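Local coordinates for hemerythrin HHE cation binding domain protein (Mycobacterium kansasii, PDB 6TYJ), which binds iron(III) and zinc ions in a hemerythrin-like helical bundle, although what it does beyond metal binding remains uncertain, at residues K17-V22 against D52-I57; D59-P64 against A144-Q149; E38-L43 against T93-P98. All blocks are in the same frame, centred on the assembly; numbering follows the deposited sequence. Where two conformers were deposited one is given.

Interaction 1 (K17-V22 against D52-I57). With ZN (zinc ion), chain B.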
loop_
_atom_site.group_PDB
_atom_site.type_symbol
_atom_site.label_atom_id
_atom_site.label_comp_id
_atom_site.label_asym_id
_atom_site.label_seq_id
_atom_site.Cartn_x
_atom_site.Cartn_y
_atom_site.Cartn_z
ATOM N N LYS A 17 1.453 2.835 10.212
ATOM C CA LYS A 17 0.560 1.889 10.870
ATOM C C LYS A 17 -0.889 2.293 10.671
ATOM O O LYS A 17 -1.757 1.436 10.417
ATOM C CB LYS A 17 0.920 1.771 12.357
ATOM C CG LYS A 17 2.245 1.052 12.564
ATOM C CD LYS A 17 2.735 1.088 14.012
ATOM C CE LYS A 17 2.084 0.015 14.829
ATOM N NZ LYS A 17 2.378 0.215 16.281
ATOM N N GLU A 18 -1.187 3.588 10.786
ATOM C CA GLU A 18 -2.572 4.005 10.577
ATOM C C GLU A 18 -3.004 3.738 9.143
ATOM O O GLU A 18 -4.162 3.383 8.891
ATOM C CB GLU A 18 -2.739 5.483 10.929
ATOM C CG GLU A 18 -2.664 5.750 12.420
ATOM C CD GLU A 18 -2.692 7.225 12.761
ATOM O OE1 GLU A 18 -3.277 8.008 11.982
ATOM O OE2 GLU A 18 -2.123 7.600 13.811
ATOM N N HIS A 19 -2.091 3.884 8.186
ATOM C CA HIS A 19 -2.493 3.633 6.807
ATOM C C HIS A 19 -2.639 2.142 6.521
ATOM O O HIS A 19 -3.503 1.752 5.718
ATOM C CB HIS A 19 -1.506 4.285 5.837
ATOM C CG HIS A 19 -2.117 4.535 4.492
ATOM N ND1 HIS A 19 -1.448 4.315 3.305
ATOM C CD2 HIS A 19 -3.353 4.979 4.152
ATOM C CE1 HIS A 19 -2.239 4.616 2.295
ATOM N NE2 HIS A 19 -3.401 5.021 2.777
ATOM N N HIS A 20 -1.841 1.292 7.187
ATOM C CA HIS A 20 -2.053 -0.155 7.073
ATOM C C HIS A 20 -3.450 -0.538 7.557
ATOM O O HIS A 20 -4.092 -1.410 6.961
ATOM C CB HIS A 20 -1.004 -0.946 7.871
ATOM C CG HIS A 20 0.367 -0.975 7.251
ATOM N ND1 HIS A 20 1.500 -1.251 7.991
ATOM C CD2 HIS A 20 0.784 -0.797 5.975
ATOM C CE1 HIS A 20 2.564 -1.192 7.205
ATOM N NE2 HIS A 20 2.155 -0.954 5.972
ATOM N N VAL A 21 -3.929 0.104 8.637
ATOM C CA VAL A 21 -5.281 -0.149 9.143
ATOM C C VAL A 21 -6.324 0.213 8.099
ATOM O O VAL A 21 -7.307 -0.521 7.896
ATOM C CB VAL A 21 -5.520 0.625 10.453
ATOM C CG1 VAL A 21 -6.995 0.627 10.799
ATOM C CG2 VAL A 21 -4.683 0.038 11.579
ATOM N N VAL A 22 -6.138 1.357 7.438
ATOM C CA VAL A 22 -7.026 1.787 6.360
ATOM C C VAL A 22 -7.068 0.740 5.259
ATOM O O VAL A 22 -8.141 0.359 4.778
ATOM C CB VAL A 22 -6.575 3.148 5.797
ATOM C CG1 VAL A 22 -7.209 3.391 4.412
ATOM C CG2 VAL A 22 -6.933 4.271 6.755
ATOM N N ASP A 52 -1.510 2.610 -4.198
ATOM C CA ASP A 52 -0.609 3.468 -4.978
ATOM C C ASP A 52 0.135 4.438 -4.080
ATOM O O ASP A 52 1.375 4.508 -4.105
ATOM C CB ASP A 52 -1.433 4.225 -6.029
ATOM C CG ASP A 52 -0.608 5.159 -6.892
ATOM O OD1 ASP A 52 0.598 4.932 -7.049
ATOM O OD2 ASP A 52 -1.182 6.124 -7.416
ATOM N N ILE A 53 -0.597 5.185 -3.261
ATOM C CA ILE A 53 0.084 6.226 -2.499
ATOM C C ILE A 53 0.890 5.638 -1.350
ATOM O O ILE A 53 1.913 6.222 -0.934
ATOM C CB ILE A 53 -0.901 7.297 -2.025
ATOM C CG1 ILE A 53 -1.810 6.794 -0.930
ATOM C CG2 ILE A 53 -1.757 7.789 -3.191
ATOM C CD1 ILE A 53 -2.979 7.797 -0.696
ATOM N N HIS A 54 0.476 4.475 -0.842
ATOM C CA HIS A 54 1.191 3.836 0.248
ATOM C C HIS A 54 2.580 3.393 -0.176
ATOM O O HIS A 54 3.576 3.701 0.507
ATOM C CB HIS A 54 0.398 2.631 0.725
ATOM C CG HIS A 54 0.968 2.003 1.946
ATOM N ND1 HIS A 54 0.756 2.510 3.202
ATOM C CD2 HIS A 54 1.736 0.900 2.106
ATOM C CE1 HIS A 54 1.367 1.747 4.095
ATOM N NE2 HIS A 54 1.976 0.771 3.448
ATOM N N PHE A 55 2.670 2.677 -1.306
ATOM C CA PHE A 55 3.978 2.235 -1.778
ATOM C C PHE A 55 4.852 3.423 -2.137
ATOM O O PHE A 55 6.069 3.362 -1.942
ATOM C CB PHE A 55 3.846 1.276 -2.963
ATOM C CG PHE A 55 3.466 -0.123 -2.557
ATOM C CD1 PHE A 55 3.129 -0.410 -1.242
ATOM C CD2 PHE A 55 3.485 -1.149 -3.488
ATOM C CE1 PHE A 55 2.778 -1.709 -0.854
ATOM C CE2 PHE A 55 3.140 -2.434 -3.116
ATOM C CZ PHE A 55 2.791 -2.715 -1.792
ATOM N N ARG A 56 4.257 4.508 -2.646
ATOM C CA ARG A 56 5.066 5.678 -3.005
ATOM C C ARG A 56 5.633 6.361 -1.773
ATOM O O ARG A 56 6.812 6.762 -1.777
ATOM C CB ARG A 56 4.235 6.663 -3.818
ATOM C CG ARG A 56 4.003 6.237 -5.251
ATOM C CD ARG A 56 3.343 7.347 -6.040
ATOM N NE ARG A 56 2.820 6.832 -7.294
ATOM C CZ ARG A 56 3.465 6.899 -8.448
ATOM N NH1 ARG A 56 4.657 7.472 -8.507
ATOM N NH2 ARG A 56 2.909 6.408 -9.545
ATOM N N ILE A 57 4.817 6.560 -0.725
ATOM C CA ILE A 57 5.419 7.197 0.440
ATOM C C ILE A 57 6.461 6.289 1.072
ATOM O O ILE A 57 7.486 6.805 1.568
ATOM C CB ILE A 57 4.391 7.694 1.479
ATOM C CG1 ILE A 57 3.675 6.557 2.197
ATOM C CG2 ILE A 57 3.395 8.670 0.842
ATOM C CD1 ILE A 57 2.830 7.080 3.346
HETATM ZN ZN ZN B . 3.364 -0.557 4.305
#
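His54 faces two consecutive histidines of the neighbouring helix, meeting His19 with one ring nitrogen and sharing a zinc ion with His20 through the other. Helices 12-32 and 38-65 run nearly antiparallel here, their segment axes 11.3 Å apart, and three imidazoles meet in the gap. The His54 ring is thrown across it because its CG stands anti to the backbone N (chi1 -173°). The side chains of His19 and His54 run alongside each other, pointing opposite ways. Their rings meet rim to rim: His54 ND1 donates to His19 ND1 at 2.9 Å, the N-H...N angle being a bent 149° with each nitrogen tilted somewhat from the other's ring plane. His20 instead keeps CG beside its own backbone N, and its side chain crosses that of His54 at about a right angle, with the ring planes 52° apart. His20 NE2 and His54 NE2 are 3.1 Å apart, because each binds the same zinc ion at 2.1 Å. His114, Glu58 and Glu118 complete that site. Ile53 packs CG1 against His19 CE1 at 3.9 Å. In the second shell, Glu50 bonds His19 NE2 and Glu119 bonds His20 ND1. With His54 ND1 committed as donor to His19, its NE2 is left to bind the metal, and the hydrogen-bond chain through His19 to Glu50 probably restrains the rotation of the ligand ring.

Interaction 2 (D59-P64 against A144-Q149). With ZN (zinc ion), chain D.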
loop_
_atom_site.group_PDB
_atom_site.type_symbol
_atom_site.label_atom_id
_atom_site.label_comp_id
_atom_site.label_asym_id
_atom_site.label_seq_id
_atom_site.Cartn_x
_atom_site.Cartn_y
_atom_site.Cartn_z
ATOM N N ASP A 59 8.449 4.151 -0.674
ATOM C CA ASP A 59 9.627 4.158 -1.526
ATOM C C ASP A 59 10.298 5.528 -1.573
ATOM O O ASP A 59 11.516 5.601 -1.727
ATOM C CB ASP A 59 9.259 3.749 -2.952
ATOM C CG ASP A 59 8.986 2.267 -3.088
ATOM O OD1 ASP A 59 9.480 1.486 -2.234
ATOM O OD2 ASP A 59 8.307 1.900 -4.060
ATOM N N ASP A 60 9.522 6.610 -1.443
ATOM C CA ASP A 60 10.056 7.955 -1.679
ATOM C C ASP A 60 10.530 8.644 -0.413
ATOM O O ASP A 60 11.394 9.543 -0.494
ATOM C CB ASP A 60 8.982 8.829 -2.332
ATOM C CG ASP A 60 8.538 8.311 -3.697
ATOM O OD1 ASP A 60 9.190 7.399 -4.266
ATOM O OD2 ASP A 60 7.554 8.859 -4.229
ATOM N N LEU A 61 9.980 8.282 0.746
ATOM C CA LEU A 61 10.302 8.963 1.995
ATOM C C LEU A 61 10.761 7.995 3.079
ATOM O O LEU A 61 11.822 8.196 3.677
ATOM C CB LEU A 61 9.103 9.778 2.482
ATOM C CG LEU A 61 8.846 11.034 1.642
ATOM C CD1 LEU A 61 7.528 11.715 1.935
ATOM C CD2 LEU A 61 9.986 12.007 1.883
ATOM N N TYR A 62 9.980 6.947 3.363
ATOM C CA TYR A 62 10.274 6.172 4.566
ATOM C C TYR A 62 11.482 5.255 4.378
ATOM O O TYR A 62 12.415 5.256 5.192
ATOM C CB TYR A 62 9.043 5.348 4.952
ATOM C CG TYR A 62 9.231 4.609 6.269
ATOM C CD1 TYR A 62 9.350 5.312 7.458
ATOM C CD2 TYR A 62 9.315 3.216 6.313
ATOM C CE1 TYR A 62 9.512 4.642 8.665
ATOM C CE2 TYR A 62 9.502 2.534 7.529
ATOM C CZ TYR A 62 9.597 3.258 8.690
ATOM O OH TYR A 62 9.766 2.631 9.908
ATOM N N TYR A 63 11.463 4.422 3.338
ATOM C CA TYR A 63 12.581 3.514 3.150
ATOM C C TYR A 63 13.904 4.255 2.910
ATOM O O TYR A 63 14.930 3.761 3.406
ATOM C CB TYR A 63 12.263 2.525 2.013
ATOM C CG TYR A 63 11.213 1.493 2.333
ATOM C CD1 TYR A 63 10.940 1.171 3.645
ATOM C CD2 TYR A 63 10.494 0.850 1.321
ATOM C CE1 TYR A 63 9.974 0.203 3.969
ATOM C CE2 TYR A 63 9.536 -0.112 1.641
ATOM C CZ TYR A 63 9.282 -0.410 2.971
ATOM O OH TYR A 63 8.343 -1.365 3.353
ATOM N N PRO A 64 13.967 5.421 2.225
ATOM C CA PRO A 64 15.262 6.108 2.118
ATOM C C PRO A 64 15.822 6.520 3.470
ATOM O O PRO A 64 17.049 6.466 3.675
ATOM C CB PRO A 64 14.934 7.307 1.211
ATOM C CG PRO A 64 13.848 6.747 0.297
ATOM C CD PRO A 64 12.982 5.926 1.240
ATOM N N ALA A 144 2.738 12.520 5.765
ATOM C CA ALA A 144 1.318 12.843 5.760
ATOM C C ALA A 144 0.977 13.835 4.659
ATOM O O ALA A 144 -0.028 13.667 3.954
ATOM C CB ALA A 144 0.906 13.377 7.126
ATOM N N ALA A 145 1.808 14.869 4.474
ATOM C CA ALA A 145 1.534 15.817 3.395
ATOM C C ALA A 145 1.704 15.164 2.027
ATOM O O ALA A 145 0.917 15.419 1.115
ATOM C CB ALA A 145 2.443 17.052 3.521
ATOM N N ARG A 146 2.767 14.379 1.844
ATOM C CA ARG A 146 2.971 13.747 0.559
ATOM C C ARG A 146 1.833 12.776 0.250
ATOM O O ARG A 146 1.465 12.616 -0.921
ATOM C CB ARG A 146 4.326 13.050 0.542
ATOM C CG ARG A 146 4.829 12.675 -0.841
ATOM C CD ARG A 146 5.287 13.893 -1.691
ATOM N NE ARG A 146 6.503 14.534 -1.163
ATOM C CZ ARG A 146 7.748 14.127 -1.424
ATOM N NH1 ARG A 146 7.970 13.079 -2.222
ATOM N NH2 ARG A 146 8.774 14.768 -0.879
ATOM N N MET A 147 1.243 12.145 1.280
ATOM C CA MET A 147 0.109 11.251 1.036
ATOM C C MET A 147 -1.061 12.007 0.413
ATOM O O MET A 147 -1.692 11.515 -0.533
ATOM C CB MET A 147 -0.324 10.561 2.334
ATOM C CG MET A 147 -1.131 9.297 2.117
ATOM S SD MET A 147 -1.706 8.568 3.671
ATOM C CE MET A 147 -0.229 8.646 4.663
ATOM N N GLU A 148 -1.364 13.209 0.920
ATOM C CA GLU A 148 -2.427 14.016 0.333
ATOM C C GLU A 148 -2.093 14.390 -1.115
ATOM O O GLU A 148 -2.941 14.296 -2.014
ATOM C CB GLU A 148 -2.637 15.278 1.174
ATOM C CG GLU A 148 -3.546 16.300 0.505
ATOM C CD GLU A 148 -4.979 16.246 1.001
ATOM O OE1 GLU A 148 -5.216 15.736 2.117
ATOM O OE2 GLU A 148 -5.871 16.722 0.270
ATOM N N GLN A 149 -0.858 14.835 -1.359
ATOM C CA GLN A 149 -0.458 15.155 -2.724
ATOM C C GLN A 149 -0.565 13.933 -3.634
ATOM O O GLN A 149 -1.097 14.015 -4.752
ATOM C CB GLN A 149 0.964 15.698 -2.711
ATOM C CG GLN A 149 1.571 15.877 -4.085
ATOM C CD GLN A 149 3.081 15.944 -3.974
ATOM O OE1 GLN A 149 3.613 16.672 -3.131
ATOM N NE2 GLN A 149 3.766 15.163 -4.782
HETATM ZN ZN ZN D . 8.162 -0.054 -4.047
HETATM O O HOH W 1 9.768 -0.943 -4.576
HETATM O O HOH W 2 10.873 12.169 -1.745
HETATM O O HOH W 3 6.832 -0.305 -5.517
#
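Arg146 reaches from helix 133-161 over Leu61 of helix 38-65 and supplies nearly all of the contact from helix 133-161. Its CG stands anti to the backbone N (chi1 -164°), which carries the chain toward Leu61. CB touches Leu61 CD1 at 3.7 Å, and CG lies 4.0 Å from the same methyl. The chain then bends twice, at chi2 and chi3, folding the guanidinium back over the leucine: CZ comes to 4.1 Å from Leu61 CD1, which sits over the centre of one face of the flat group, while NH2 passes near the other methyl, CD2. Helix 38-65 belongs to the four-helix bundle of the hemerythrin fold, and helix 133-161 is an additional helix laid along its outside. The bundle helix is irregular here, with a wider pi-type turn at 59-62 and a kink at Pro64. Having no N-H, Pro64 cannot serve Asp60 O one turn earlier, and that carbonyl accepts a hydrogen bond from a water at 3.0 Å. The same water accepts one from Arg146 NH1 at 3.1 Å, bridging side chain to backbone. NH1 also bonds Tyr150 OH, a hydroxyl that has a weak hydrogen bond with Asp60 OD2 as well. Asp60 OD2 itself stays 4.7 Å from Arg146 NH1, probably near enough for some electrostatic attraction. On the adjoining Asp59, OD2 binds a zinc ion at 2.0 Å, alongside His80 and two waters.

Interaction 3 (E38-L43 against T93-P98)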
loop_
_atom_site.group_PDB
_atom_site.type_symbol
_atom_site.label_atom_id
_atom_site.label_comp_id
_atom_site.label_asym_id
_atom_site.label_seq_id
_atom_site.Cartn_x
_atom_site.Cartn_y
_atom_site.Cartn_z
ATOM N N GLU A 38 -21.680 -3.382 -7.599
ATOM C CA GLU A 38 -21.256 -1.978 -7.704
ATOM C C GLU A 38 -20.392 -1.562 -6.519
ATOM O O GLU A 38 -19.371 -0.867 -6.679
ATOM C CB GLU A 38 -22.494 -1.080 -7.773
ATOM C CG GLU A 38 -23.409 -1.335 -8.939
ATOM C CD GLU A 38 -24.819 -0.770 -8.748
ATOM O OE1 GLU A 38 -25.209 -0.380 -7.620
ATOM O OE2 GLU A 38 -25.552 -0.730 -9.749
ATOM N N GLU A 39 -20.822 -1.945 -5.318
ATOM C CA GLU A 39 -20.107 -1.608 -4.097
ATOM C C GLU A 39 -18.705 -2.191 -4.101
ATOM O O GLU A 39 -17.738 -1.489 -3.770
ATOM C CB GLU A 39 -20.899 -2.116 -2.886
ATOM C CG GLU A 39 -20.229 -1.792 -1.580
ATOM C CD GLU A 39 -20.851 -2.477 -0.359
ATOM O OE1 GLU A 39 -21.860 -3.206 -0.511
ATOM O OE2 GLU A 39 -20.307 -2.285 0.755
ATOM N N ARG A 40 -18.566 -3.457 -4.500
ATOM C CA ARG A 40 -17.245 -4.084 -4.471
ATOM C C ARG A 40 -16.314 -3.433 -5.486
ATOM O O ARG A 40 -15.114 -3.277 -5.224
ATOM C CB ARG A 40 -17.340 -5.589 -4.728
ATOM C CG ARG A 40 -16.081 -6.330 -4.255
ATOM C CD ARG A 40 -16.365 -7.841 -4.271
ATOM N NE ARG A 40 -15.153 -8.616 -4.061
ATOM C CZ ARG A 40 -15.045 -9.630 -3.215
ATOM N NH1 ARG A 40 -16.090 -10.013 -2.478
ATOM N NH2 ARG A 40 -13.888 -10.257 -3.112
ATOM N N HIS A 41 -16.834 -3.096 -6.670
ATOM C CA HIS A 41 -15.984 -2.445 -7.671
ATOM C C HIS A 41 -15.485 -1.088 -7.196
ATOM O O HIS A 41 -14.308 -0.753 -7.403
ATOM C CB HIS A 41 -16.739 -2.284 -8.992
ATOM C CG HIS A 41 -16.891 -3.565 -9.768
ATOM N ND1 HIS A 41 -15.824 -4.210 -10.355
ATOM C CD2 HIS A 41 -17.986 -4.307 -10.064
ATOM C CE1 HIS A 41 -16.254 -5.297 -10.976
ATOM N NE2 HIS A 41 -17.562 -5.371 -10.828
ATOM N N ALA A 42 -16.363 -0.277 -6.593
ATOM C CA ALA A 42 -15.915 1.030 -6.090
ATOM C C ALA A 42 -14.897 0.857 -4.985
ATOM O O ALA A 42 -13.867 1.539 -4.972
ATOM C CB ALA A 42 -17.094 1.863 -5.591
ATOM N N LEU A 43 -15.143 -0.085 -4.069
ATOM C CA LEU A 43 -14.204 -0.304 -2.980
ATOM C C LEU A 43 -12.848 -0.753 -3.505
ATOM O O LEU A 43 -11.801 -0.349 -2.976
ATOM C CB LEU A 43 -14.794 -1.346 -2.022
ATOM C CG LEU A 43 -15.893 -0.854 -1.070
ATOM C CD1 LEU A 43 -16.512 -2.132 -0.467
ATOM C CD2 LEU A 43 -15.367 0.081 0.034
ATOM N N THR A 93 -8.417 -11.889 -13.841
ATOM C CA THR A 93 -9.697 -12.549 -13.582
ATOM C C THR A 93 -10.717 -11.518 -13.098
ATOM O O THR A 93 -10.721 -11.152 -11.912
ATOM C CB THR A 93 -9.540 -13.682 -12.561
ATOM O OG1 THR A 93 -8.558 -14.622 -13.030
ATOM C CG2 THR A 93 -10.874 -14.434 -12.356
ATOM N N PRO A 94 -11.606 -11.036 -13.969
ATOM C CA PRO A 94 -12.663 -10.109 -13.534
ATOM C C PRO A 94 -13.621 -10.776 -12.559
ATOM O O PRO A 94 -13.722 -12.004 -12.491
ATOM C CB PRO A 94 -13.400 -9.763 -14.835
ATOM C CG PRO A 94 -12.493 -10.211 -15.942
ATOM C CD PRO A 94 -11.678 -11.334 -15.405
ATOM N N GLN A 95 -14.365 -9.934 -11.840
ATOM C CA GLN A 95 -15.250 -10.411 -10.781
ATOM C C GLN A 95 -16.388 -11.256 -11.320
ATOM O O GLN A 95 -16.965 -12.047 -10.566
ATOM C CB GLN A 95 -15.801 -9.232 -9.972
ATOM C CG GLN A 95 -14.686 -8.422 -9.266
ATOM C CD GLN A 95 -15.201 -7.462 -8.223
ATOM O OE1 GLN A 95 -16.263 -7.657 -7.646
ATOM N NE2 GLN A 95 -14.444 -6.388 -7.979
ATOM N N SER A 96 -16.706 -11.142 -12.597
ATOM C CA SER A 96 -17.758 -11.990 -13.160
ATOM C C SER A 96 -17.297 -13.425 -13.381
ATOM O O SER A 96 -18.143 -14.308 -13.606
ATOM C CB SER A 96 -18.227 -11.404 -14.481
ATOM O OG SER A 96 -17.132 -11.292 -15.370
ATOM N N GLU A 97 -15.951 -13.702 -13.300
ATOM C CA GLU A 97 -15.477 -15.033 -13.660
ATOM C C GLU A 97 -15.458 -15.968 -12.452
ATOM O O GLU A 97 -15.249 -15.526 -11.319
ATOM C CB GLU A 97 -14.069 -14.943 -14.244
ATOM C CG GLU A 97 -14.028 -14.261 -15.589
ATOM C CD GLU A 97 -12.794 -14.615 -16.411
ATOM O OE1 GLU A 97 -11.810 -15.137 -15.844
ATOM O OE2 GLU A 97 -12.824 -14.372 -17.636
ATOM N N PRO A 98 -15.657 -17.274 -12.680
ATOM C CA PRO A 98 -15.760 -18.203 -11.543
ATOM C C PRO A 98 -14.575 -18.203 -10.588
ATOM O O PRO A 98 -14.783 -18.211 -9.370
ATOM C CB PRO A 98 -15.951 -19.560 -12.237
ATOM C CG PRO A 98 -16.702 -19.223 -13.513
ATOM C CD PRO A 98 -16.054 -17.892 -13.951
HETATM O O HOH W 4 -13.057 -4.172 -9.505
#
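His41, in the first turn of helix 38-65, and Gln95, in a type I beta turn from Pro94 to Glu97, bring their CA atoms to 8.6 Å, the closest CA pair across the two segments. The turn lies in the loop between helices 70-91 and 100-121, so the contact sits at one end of the hemerythrin four-helix bundle, with its zinc-binding histidines deeper along the helices. Gln95 carries it. Its CG lies beside the backbone N and the chain is extended beyond that, sending the amide between the side chains of Arg40 and His41. The amide lies over one face of the His41 ring: the planes are 22° apart, and Gln95 CD stands 3.6 Å above the His41 ring plane, displaced toward the rim. His41 comes to this stack from the opposite direction. Beyond the amide's oxygen runs Arg40, whose extended chain crosses that of Gln95 at a slant; Gln95 OE1 is 3.4 Å from Arg40 CD and also touches CB and CG, so it meets the aliphatic stem. That oxygen accepts a hydrogen bond from Asn36 N, and the side chain of Asn36 bonds His41 NE2, so one residue of the preceding loop helps to hold both stacked groups. The guanidinium has its own partners: Ala33 O for NH1, Tyr100 OH for NE, and the Trp104 ring in a cation-pi contact. At the edge of the stack a water lies 2.9 Å from His41 ND1 and accepts a weak hydrogen bond from Gln95 NE2 at 3.0 Å.

Overall arrangement
From the N terminus, helix 12-32 supplies 17-22, and interaction 1 closes the first loop when the chain returns along helix 38-65. Interaction 3 opens at the start of that helix, before this closure, and closes at 93-98, so it crosses interaction 1. Interaction 2 opens at 59-64, after interaction 1 has closed, and ends on helix 133-161, crossing interaction 3. All three use helix 38-65. Interactions 1 and 2, in series, lie about 9 Å apart between centres and touch where Met147 packs on Ile53 and Ile57. Interaction 3 ties the start of helix 38-65 to the loop between helices 70-91 and 100-121 at the far bundle end, about 30 Å from interaction 2 between centres.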